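Local coordinates for protein porin B (PDB 4GEY) that forms a beta-barrel channel through the outer membrane of Pseudomonas putida, probably admitting glucose and related sugars to the periplasm, at residues Gln166-Cys171 and Val175-Gly180; Val195-Asn198 and Phe204-Val207; Tyr267-Gly272 and Ala276-Ala281. The protein carries 2 engineered substitutions. All coordinates share one frame; numbering follows the deposited sequence.

Overall arrangement
Interaction 1 lies in the core, its centre about 4 Å from the centre of the chain, where a loop folded inside the barrel meets the short helix 175-178 beside bound glucose. Interaction 2 is a surface contact in the barrel wall, centred about 21 Å from that centre, and interaction 3 a surface contact centred about 33 Å from it, in the connection between two barrel strands. No element is shared, although strand 190-198 of interaction 2 follows helix 175-178 in the chain. The chemistry changes with place: non-polar atoms around one amide in interaction 1, a regular backbone ladder plus a cation-pi pair in interaction 2, and one side-chain and one backbone hydrogen bond in interaction 3.

Interaction 1. Residues Gln166-Cys171 and Val175-Gly180; sequences QNLAFC and VGNWVG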
loop_
_atom_site.group_PDB
_atom_site.type_symbol
_atom_site.label_atom_id
_atom_site.label_comp_id
_atom_site.label_asym_id
_atom_site.label_seq_id
_atom_site.Cartn_x
_atom_site.Cartn_y
_atom_site.Cartn_z
ATOM N N GLN A 166 -6.887 -6.228 5.771
ATOM C CA GLN A 166 -5.896 -7.217 5.393
ATOM C C GLN A 166 -5.682 -7.197 3.881
ATOM O O GLN A 166 -4.574 -7.439 3.382
ATOM C CB GLN A 166 -6.313 -8.613 5.851
ATOM C CG GLN A 166 -5.258 -9.681 5.566
ATOM C CD GLN A 166 -5.434 -10.926 6.409
ATOM O OE1 GLN A 166 -5.617 -10.851 7.628
ATOM N NE2 GLN A 166 -5.391 -12.084 5.763
ATOM N N ASN A 167 -6.761 -6.911 3.159
ATOM C CA ASN A 167 -6.735 -6.887 1.712
ATOM C C ASN A 167 -5.998 -5.648 1.176
ATOM O O ASN A 167 -6.268 -4.527 1.596
ATOM C CB ASN A 167 -8.161 -6.920 1.192
ATOM C CG ASN A 167 -8.235 -7.171 -0.291
ATOM O OD1 ASN A 167 -7.934 -6.294 -1.104
ATOM N ND2 ASN A 167 -8.658 -8.366 -0.657
ATOM N N LEU A 168 -5.080 -5.869 0.239
ATOM C CA LEU A 168 -4.215 -4.817 -0.295
ATOM C C LEU A 168 -4.988 -3.618 -0.785
ATOM O O LEU A 168 -4.552 -2.493 -0.595
ATOM C CB LEU A 168 -3.349 -5.345 -1.444
ATOM C CG LEU A 168 -1.846 -5.058 -1.425
ATOM C CD1 LEU A 168 -1.289 -5.141 -2.833
ATOM C CD2 LEU A 168 -1.507 -3.735 -0.776
ATOM N N ALA A 169 -6.135 -3.861 -1.409
ATOM C CA ALA A 169 -6.947 -2.793 -1.976
ATOM C C ALA A 169 -7.361 -1.742 -0.944
ATOM O O ALA A 169 -7.766 -0.631 -1.317
ATOM C CB ALA A 169 -8.181 -3.379 -2.626
ATOM N N PHE A 170 -7.292 -2.092 0.343
ATOM C CA PHE A 170 -7.721 -1.180 1.406
ATOM C C PHE A 170 -6.588 -0.838 2.359
ATOM O O PHE A 170 -6.814 -0.434 3.501
ATOM C CB PHE A 170 -8.906 -1.758 2.195
ATOM C CG PHE A 170 -9.981 -2.300 1.331
ATOM C CD1 PHE A 170 -10.791 -1.452 0.600
ATOM C CD2 PHE A 170 -10.177 -3.662 1.227
ATOM C CE1 PHE A 170 -11.784 -1.960 -0.228
ATOM C CE2 PHE A 170 -11.164 -4.170 0.413
ATOM C CZ PHE A 170 -11.962 -3.318 -0.326
ATOM N N CYS A 171 -5.367 -0.998 1.885
ATOM C CA CYS A 171 -4.205 -0.781 2.735
ATOM C C CYS A 171 -3.092 -0.067 1.969
ATOM O O CYS A 171 -2.602 -0.573 0.963
ATOM C CB CYS A 171 -3.694 -2.114 3.294
ATOM S SG CYS A 171 -1.931 -2.076 3.725
ATOM N N VAL A 175 -1.884 3.909 -5.492
ATOM C CA VAL A 175 -1.042 4.167 -6.648
ATOM C C VAL A 175 0.140 3.194 -6.608
ATOM O O VAL A 175 0.568 2.675 -7.637
ATOM C CB VAL A 175 -0.579 5.649 -6.695
ATOM C CG1 VAL A 175 0.404 5.888 -7.826
ATOM C CG2 VAL A 175 -1.787 6.568 -6.845
ATOM N N GLY A 176 0.633 2.913 -5.405
ATOM C CA GLY A 176 1.674 1.922 -5.227
ATOM C C GLY A 176 1.280 0.502 -5.604
ATOM O O GLY A 176 2.132 -0.340 -5.864
ATOM N N ASN A 177 -0.015 0.219 -5.628
ATOM C CA ASN A 177 -0.454 -1.112 -5.992
ATOM C C ASN A 177 -0.606 -1.271 -7.504
ATOM O O ASN A 177 -0.152 -2.251 -8.089
ATOM C CB ASN A 177 -1.741 -1.451 -5.253
ATOM C CG ASN A 177 -1.526 -1.567 -3.759
ATOM O OD1 ASN A 177 -0.446 -1.964 -3.305
ATOM N ND2 ASN A 177 -2.542 -1.207 -2.983
ATOM N N TRP A 178 -1.215 -0.282 -8.137
ATOM C CA TRP A 178 -1.598 -0.411 -9.534
ATOM C C TRP A 178 -0.547 0.104 -10.522
ATOM O O TRP A 178 -0.639 -0.150 -11.727
ATOM C CB TRP A 178 -2.968 0.251 -9.740
ATOM C CG TRP A 178 -3.869 -0.001 -8.560
ATOM C CD1 TRP A 178 -4.635 0.910 -7.899
ATOM C CD2 TRP A 178 -4.060 -1.251 -7.880
ATOM N NE1 TRP A 178 -5.301 0.304 -6.858
ATOM C CE2 TRP A 178 -4.962 -1.022 -6.830
ATOM C CE3 TRP A 178 -3.560 -2.547 -8.068
ATOM C CZ2 TRP A 178 -5.368 -2.028 -5.976
ATOM C CZ3 TRP A 178 -3.960 -3.535 -7.212
ATOM C CH2 TRP A 178 -4.854 -3.276 -6.186
ATOM N N VAL A 179 0.444 0.825 -10.011
ATOM C CA VAL A 179 1.619 1.157 -10.804
ATOM C C VAL A 179 2.841 0.768 -9.958
ATOM O O VAL A 179 3.903 1.388 -9.968
ATOM C CB VAL A 179 1.544 2.626 -11.407
ATOM C CG1 VAL A 179 1.080 3.626 -10.397
ATOM C CG2 VAL A 179 2.841 3.070 -12.097
ATOM N N GLY A 180 2.658 -0.324 -9.225
ATOM C CA GLY A 180 3.704 -0.885 -8.391
ATOM C C GLY A 180 4.924 -1.398 -9.127
ATOM O O GLY A 180 5.899 -1.791 -8.490
#
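Beside the glucose site in the barrel interior, Leu168 meets Asn177, whose side chain comes within about 4 Å of the bound sugar, nearest atoms. The two side chains approach from opposite directions. Both leucine methyls face the amide oxygen from one side, Leu168 CD1 and CD2 each lying 3.3 Å from Asn177 OD1. Asn177 CG is anti to its carbonyl carbon (chi1 -66°), which directs the amide at the leucine. Its ND2 is hydrogen-bonded to Gln174, just ahead of the helix, and that bond restrains the amide's rotation. Trp178 reaches the other segment with its benzo ring: Ala169 CA sits at the ring edge, near its plane, 4.4 Å from Trp178 CZ2. Over one face of the same indole lies Asn177 CB.

An Asx turn shapes the loop, Ala169 N donating to Asn167 OD1 at 3.0 Å. Ser117 OG also bonds this oxygen, while Asn167 ND2 reaches Gln411 and Asn391, and the disulfide Cys163-Cys171 ties down the end of the segment. Ala169 and Phe170 rest on Ala353 of strand 347-357; Trp178 packs against Ile355 of that strand, Val326 of strand 326-337, and Thr317 and His319 of strand 309-319.

Interaction 2. Residues Val195-Asn198 and Phe204-Val207; sequences VKYN and FVQV. With C8E ((hydroxyethyloxy)tri(ethyloxy)octane), chain C.
Val195 to Asn198 pair with Phe204 to Val207 in a beta hairpin of the porin barrel wall, the short segments running antiparallel at 168°. Four backbone hydrogen bonds join the strands. Val195 and Val207 form one hydrogen-bonded pair, with Val195 N to Val207 O at 3.0 Å and a reciprocal bond from Val207 N to Val195 O. Tyr197 and Val205 repeat the pattern, with Tyr197 N to Val205 O again 3.0 Å. The non-hydrogen-bonded pairs Lys196-Gln206 and Asn198-Phe204 fall in between.

Polar and aromatic contacts occupy the face that carries Lys196, Asn198, Phe204 and Gln206. In the lysine, CG opposite the backbone N and an extended chi2 lay CD over the Phe204 ring, and bends at chi3 (69°) and chi4 bring NZ above the same face. Lys196 CD lies 3.5 Å from Phe204 CD1, and Lys196 NZ stands 4.6 Å from the ring centroid, 14° off the normal, a cation-pi contact. Gln206 CD meets the edge of this ring in its plane. Gln206 NE2 bonds Asp157 O and Glu238 OE1, and Asn198 ND2 bonds Gly143 O, tying this face to strand 232-245 and two loops, consistent with the barrel interior.

Apolar contacts gather on the other face, with Val195, Tyr197, Val205 and Val207. The side chains of Tyr197 and Val205 lie side by side, pointing the same way, with Tyr197 CB 3.9 Å from Val205 CG2. Detergent settles here, as expected of the membrane-facing side: Val205 CG2 is 3.7 Å from ether O9 of C8E, and Val207 CG1 is 3.6 Å from its C10.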
loop_
_atom_site.group_PDB
_atom_site.type_symbol
_atom_site.label_atom_id
_atom_site.label_comp_id
_atom_site.label_asym_id
_atom_site.label_seq_id
_atom_site.Cartn_x
_atom_site.Cartn_y
_atom_site.Cartn_z
ATOM N N VAL A 195 9.660 17.909 -0.670
ATOM C CA VAL A 195 9.504 19.278 -0.157
ATOM C C VAL A 195 8.028 19.584 0.110
ATOM O O VAL A 195 7.156 19.308 -0.721
ATOM C CB VAL A 195 10.114 20.344 -1.112
ATOM C CG1 VAL A 195 9.882 21.726 -0.577
ATOM C CG2 VAL A 195 11.609 20.118 -1.309
ATOM N N LYS A 196 7.753 20.143 1.281
ATOM C CA LYS A 196 6.383 20.322 1.736
ATOM C C LYS A 196 6.175 21.729 2.275
ATOM O O LYS A 196 6.960 22.231 3.086
ATOM C CB LYS A 196 6.037 19.284 2.813
ATOM C CG LYS A 196 4.615 19.381 3.336
ATOM C CD LYS A 196 4.134 18.077 3.954
ATOM C CE LYS A 196 4.859 17.782 5.252
ATOM N NZ LYS A 196 3.989 17.028 6.188
ATOM N N TYR A 197 5.107 22.358 1.811
ATOM C CA TYR A 197 4.761 23.705 2.229
ATOM C C TYR A 197 3.445 23.594 2.981
ATOM O O TYR A 197 2.445 23.175 2.414
ATOM C CB TYR A 197 4.640 24.609 0.992
ATOM C CG TYR A 197 4.096 26.022 1.213
ATOM C CD1 TYR A 197 4.137 26.637 2.464
ATOM C CD2 TYR A 197 3.532 26.743 0.150
ATOM C CE1 TYR A 197 3.631 27.919 2.650
ATOM C CE2 TYR A 197 3.034 28.022 0.330
ATOM C CZ TYR A 197 3.084 28.600 1.585
ATOM O OH TYR A 197 2.589 29.864 1.782
ATOM N N ASN A 198 3.461 23.939 4.262
ATOM C CA ASN A 198 2.244 24.035 5.051
ATOM C C ASN A 198 1.649 25.426 4.934
ATOM O O ASN A 198 2.128 26.359 5.569
ATOM C CB ASN A 198 2.539 23.748 6.520
ATOM C CG ASN A 198 3.037 22.341 6.750
ATOM O OD1 ASN A 198 2.312 21.371 6.514
ATOM N ND2 ASN A 198 4.277 22.218 7.215
ATOM N N PHE A 204 -1.959 21.587 3.015
ATOM C CA PHE A 204 -0.588 21.655 2.508
ATOM C C PHE A 204 -0.414 21.175 1.071
ATOM O O PHE A 204 -1.247 20.451 0.538
ATOM C CB PHE A 204 0.421 20.981 3.466
ATOM C CG PHE A 204 0.298 19.478 3.571
ATOM C CD1 PHE A 204 0.938 18.643 2.662
ATOM C CD2 PHE A 204 -0.378 18.897 4.624
ATOM C CE1 PHE A 204 0.863 17.254 2.787
ATOM C CE2 PHE A 204 -0.452 17.519 4.748
ATOM C CZ PHE A 204 0.165 16.703 3.825
ATOM N N VAL A 205 0.678 21.597 0.451
ATOM C CA VAL A 205 1.041 21.125 -0.880
ATOM C C VAL A 205 2.427 20.515 -0.793
ATOM O O VAL A 205 3.197 20.844 0.105
ATOM C CB VAL A 205 1.026 22.269 -1.924
ATOM C CG1 VAL A 205 -0.382 22.803 -2.098
ATOM C CG2 VAL A 205 1.957 23.372 -1.510
ATOM N N GLN A 206 2.744 19.613 -1.712
ATOM C CA GLN A 206 4.045 18.951 -1.682
ATOM C C GLN A 206 4.391 18.324 -3.011
ATOM O O GLN A 206 3.509 17.922 -3.779
ATOM C CB GLN A 206 4.096 17.886 -0.589
ATOM C CG GLN A 206 3.111 16.751 -0.739
ATOM C CD GLN A 206 3.326 15.706 0.347
ATOM O OE1 GLN A 206 4.266 15.814 1.141
ATOM N NE2 GLN A 206 2.461 14.689 0.391
ATOM N N VAL A 207 5.687 18.239 -3.267
ATOM C CA VAL A 207 6.200 17.626 -4.484
ATOM C C VAL A 207 7.428 16.843 -4.062
ATOM O O VAL A 207 8.043 17.156 -3.042
ATOM C CB VAL A 207 6.563 18.699 -5.558
ATOM C CG1 VAL A 207 7.544 19.715 -4.999
ATOM C CG2 VAL A 207 7.128 18.056 -6.819
HETATM C C1 C8E C . -2.852 18.282 -9.034
HETATM C C2 C8E C . -1.696 18.310 -8.054
HETATM C C3 C8E C . -1.795 19.582 -7.223
HETATM C C4 C8E C . -0.533 20.429 -7.340
HETATM C C5 C8E C . 0.025 20.789 -5.970
HETATM C C6 C8E C . 1.531 20.542 -5.942
HETATM C C7 C8E C . 2.301 21.849 -5.818
HETATM C C8 C8E C . 3.790 21.637 -5.561
HETATM O O9 C8E C . 4.117 22.113 -4.267
HETATM C C10 C8E C . 5.454 22.576 -4.168
HETATM C C11 C8E C . 5.822 22.936 -2.728
HETATM O O12 C8E C . 6.917 23.835 -2.712
#

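Interaction 3. Residues Tyr267-Gly272 and Ala276-Ala281; sequences YDDVNG and ALTGEA
Asp269 reaches across to Thr278 and Ala281. Its CB meets the backbone of the opposite segment, Asp269 CB to Ala281 O being 3.4 Å. From there CG sits between the backbone N and the carbonyl carbon (chi1 68°), and chi2 near zero (-3°) then sets OD2 towards Thr278 and OD1 towards the turn. OD2 goes across: Thr278 OG1 donates to Asp269 OD2 at 2.9 Å, OD2 accepting through its anti lone pair, the one away from OD1. The two side chains cross at about a right angle, and Thr278 CG2 also lies near OD2. OD1 turns back to its own stretch of chain, accepting weakly from Asn271 N at 3.2 Å and from Asn273 N just beyond the segment.

The backbone here is a type I beta turn from Asp269 to Gly272, closed by Gly272 N to Asp269 O at 2.8 Å. It belongs to the long connection between barrel strands 248-259 and 282-298, probably one of the extracellular loops of the porin. On the other segment Thr278 makes an ST turn, its OG1 accepting from Glu280 N at 2.8 Å while donating to the aspartate. One hydroxyl thus joins the Asp269 carboxylate to the ST turn. Next to it Val270 N bonds Ala281 O at 2.9 Å, with the donor tilted 20° from the carbonyl plane. Glu280 CG lies 4.3 Å from Val270 CG1. Ala276 and Tyr267 both rest against Leu367 of helix 359-372.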
loop_
_atom_site.group_PDB
_atom_site.type_symbol
_atom_site.label_atom_id
_atom_site.label_comp_id
_atom_site.label_asym_id
_atom_site.label_seq_id
_atom_site.Cartn_x
_atom_site.Cartn_y
_atom_site.Cartn_z
ATOM N N TYR A 267 0.175 -2.443 -26.260
ATOM C CA TYR A 267 -0.424 -2.970 -27.494
ATOM C C TYR A 267 0.399 -2.712 -28.771
ATOM O O TYR A 267 0.627 -3.620 -29.565
ATOM C CB TYR A 267 -1.830 -2.386 -27.662
ATOM C CG TYR A 267 -2.653 -3.032 -28.754
ATOM C CD1 TYR A 267 -2.599 -2.570 -30.074
ATOM C CD2 TYR A 267 -3.492 -4.109 -28.467
ATOM C CE1 TYR A 267 -3.361 -3.176 -31.070
ATOM C CE2 TYR A 267 -4.247 -4.711 -29.454
ATOM C CZ TYR A 267 -4.179 -4.244 -30.747
ATOM O OH TYR A 267 -4.938 -4.862 -31.705
ATOM N N ASP A 268 0.825 -1.471 -28.977
ATOM C CA ASP A 268 1.558 -1.102 -30.183
ATOM C C ASP A 268 2.989 -1.634 -30.172
ATOM O O ASP A 268 3.693 -1.543 -29.163
ATOM C CB ASP A 268 1.609 0.423 -30.344
ATOM C CG ASP A 268 0.272 1.029 -30.746
ATOM O OD1 ASP A 268 -0.622 0.289 -31.205
ATOM O OD2 ASP A 268 0.124 2.265 -30.613
ATOM N N ASP A 269 3.427 -2.182 -31.301
ATOM C CA ASP A 269 4.843 -2.488 -31.466
ATOM C C ASP A 269 5.571 -1.226 -31.922
ATOM O O ASP A 269 4.936 -0.209 -32.198
ATOM C CB ASP A 269 5.072 -3.669 -32.422
ATOM C CG ASP A 269 4.714 -3.360 -33.877
ATOM O OD1 ASP A 269 4.229 -2.254 -34.194
ATOM O OD2 ASP A 269 4.925 -4.252 -34.722
ATOM N N VAL A 270 6.893 -1.295 -31.999
ATOM C CA VAL A 270 7.715 -0.147 -32.384
ATOM C C VAL A 270 7.236 0.601 -33.667
ATOM O O VAL A 270 7.499 1.798 -33.832
ATOM C CB VAL A 270 9.205 -0.563 -32.489
ATOM C CG1 VAL A 270 9.387 -1.545 -33.623
ATOM C CG2 VAL A 270 10.097 0.647 -32.682
ATOM N N ASN A 271 6.498 -0.088 -34.540
ATOM C CA ASN A 271 6.011 0.514 -35.788
ATOM C C ASN A 271 4.554 0.979 -35.753
ATOM O O ASN A 271 4.074 1.599 -36.707
ATOM C CB ASN A 271 6.166 -0.461 -36.955
ATOM C CG ASN A 271 7.514 -1.126 -36.975
ATOM O OD1 ASN A 271 8.542 -0.458 -36.951
ATOM N ND2 ASN A 271 7.518 -2.457 -36.997
ATOM N N GLY A 272 3.842 0.644 -34.682
ATOM C CA GLY A 272 2.453 1.041 -34.559
ATOM C C GLY A 272 1.489 -0.048 -34.974
ATOM O O GLY A 272 0.282 0.171 -35.005
ATOM N N ALA A 276 1.018 -8.221 -30.924
ATOM C CA ALA A 276 0.587 -9.614 -30.852
ATOM C C ALA A 276 0.692 -10.294 -32.213
ATOM O O ALA A 276 0.818 -11.516 -32.291
ATOM C CB ALA A 276 -0.836 -9.693 -30.353
ATOM N N LEU A 277 0.627 -9.497 -33.281
ATOM C CA LEU A 277 0.736 -10.016 -34.637
ATOM C C LEU A 277 2.172 -10.066 -35.130
ATOM O O LEU A 277 2.486 -10.826 -36.040
ATOM C CB LEU A 277 -0.072 -9.162 -35.608
ATOM C CG LEU A 277 -1.581 -9.086 -35.416
ATOM C CD1 LEU A 277 -2.203 -8.286 -36.539
ATOM C CD2 LEU A 277 -2.180 -10.481 -35.346
ATOM N N THR A 278 3.043 -9.253 -34.547
ATOM C CA THR A 278 4.382 -9.126 -35.107
ATOM C C THR A 278 5.456 -9.804 -34.279
ATOM O O THR A 278 6.398 -10.362 -34.825
ATOM C CB THR A 278 4.775 -7.647 -35.367
ATOM O OG1 THR A 278 5.386 -7.078 -34.201
ATOM C CG2 THR A 278 3.555 -6.837 -35.769
ATOM N N GLY A 279 5.322 -9.743 -32.962
ATOM C CA GLY A 279 6.335 -10.298 -32.087
ATOM C C GLY A 279 7.540 -9.384 -32.000
ATOM O O GLY A 279 8.579 -9.762 -31.452
ATOM N N GLU A 280 7.406 -8.179 -32.545
ATOM C CA GLU A 280 8.466 -7.187 -32.433
ATOM C C GLU A 280 8.389 -6.521 -31.065
ATOM O O GLU A 280 7.443 -6.759 -30.312
ATOM C CB GLU A 280 8.346 -6.141 -33.535
ATOM C CG GLU A 280 9.677 -5.765 -34.147
ATOM C CD GLU A 280 9.969 -6.557 -35.401
ATOM O OE1 GLU A 280 9.081 -6.608 -36.277
ATOM O OE2 GLU A 280 11.076 -7.129 -35.514
ATOM N N ALA A 281 9.378 -5.697 -30.734
ATOM C CA ALA A 281 9.373 -5.015 -29.442
ATOM C C ALA A 281 8.207 -4.023 -29.353
ATOM O O ALA A 281 7.739 -3.500 -30.374
ATOM C CB ALA A 281 10.699 -4.314 -29.199
#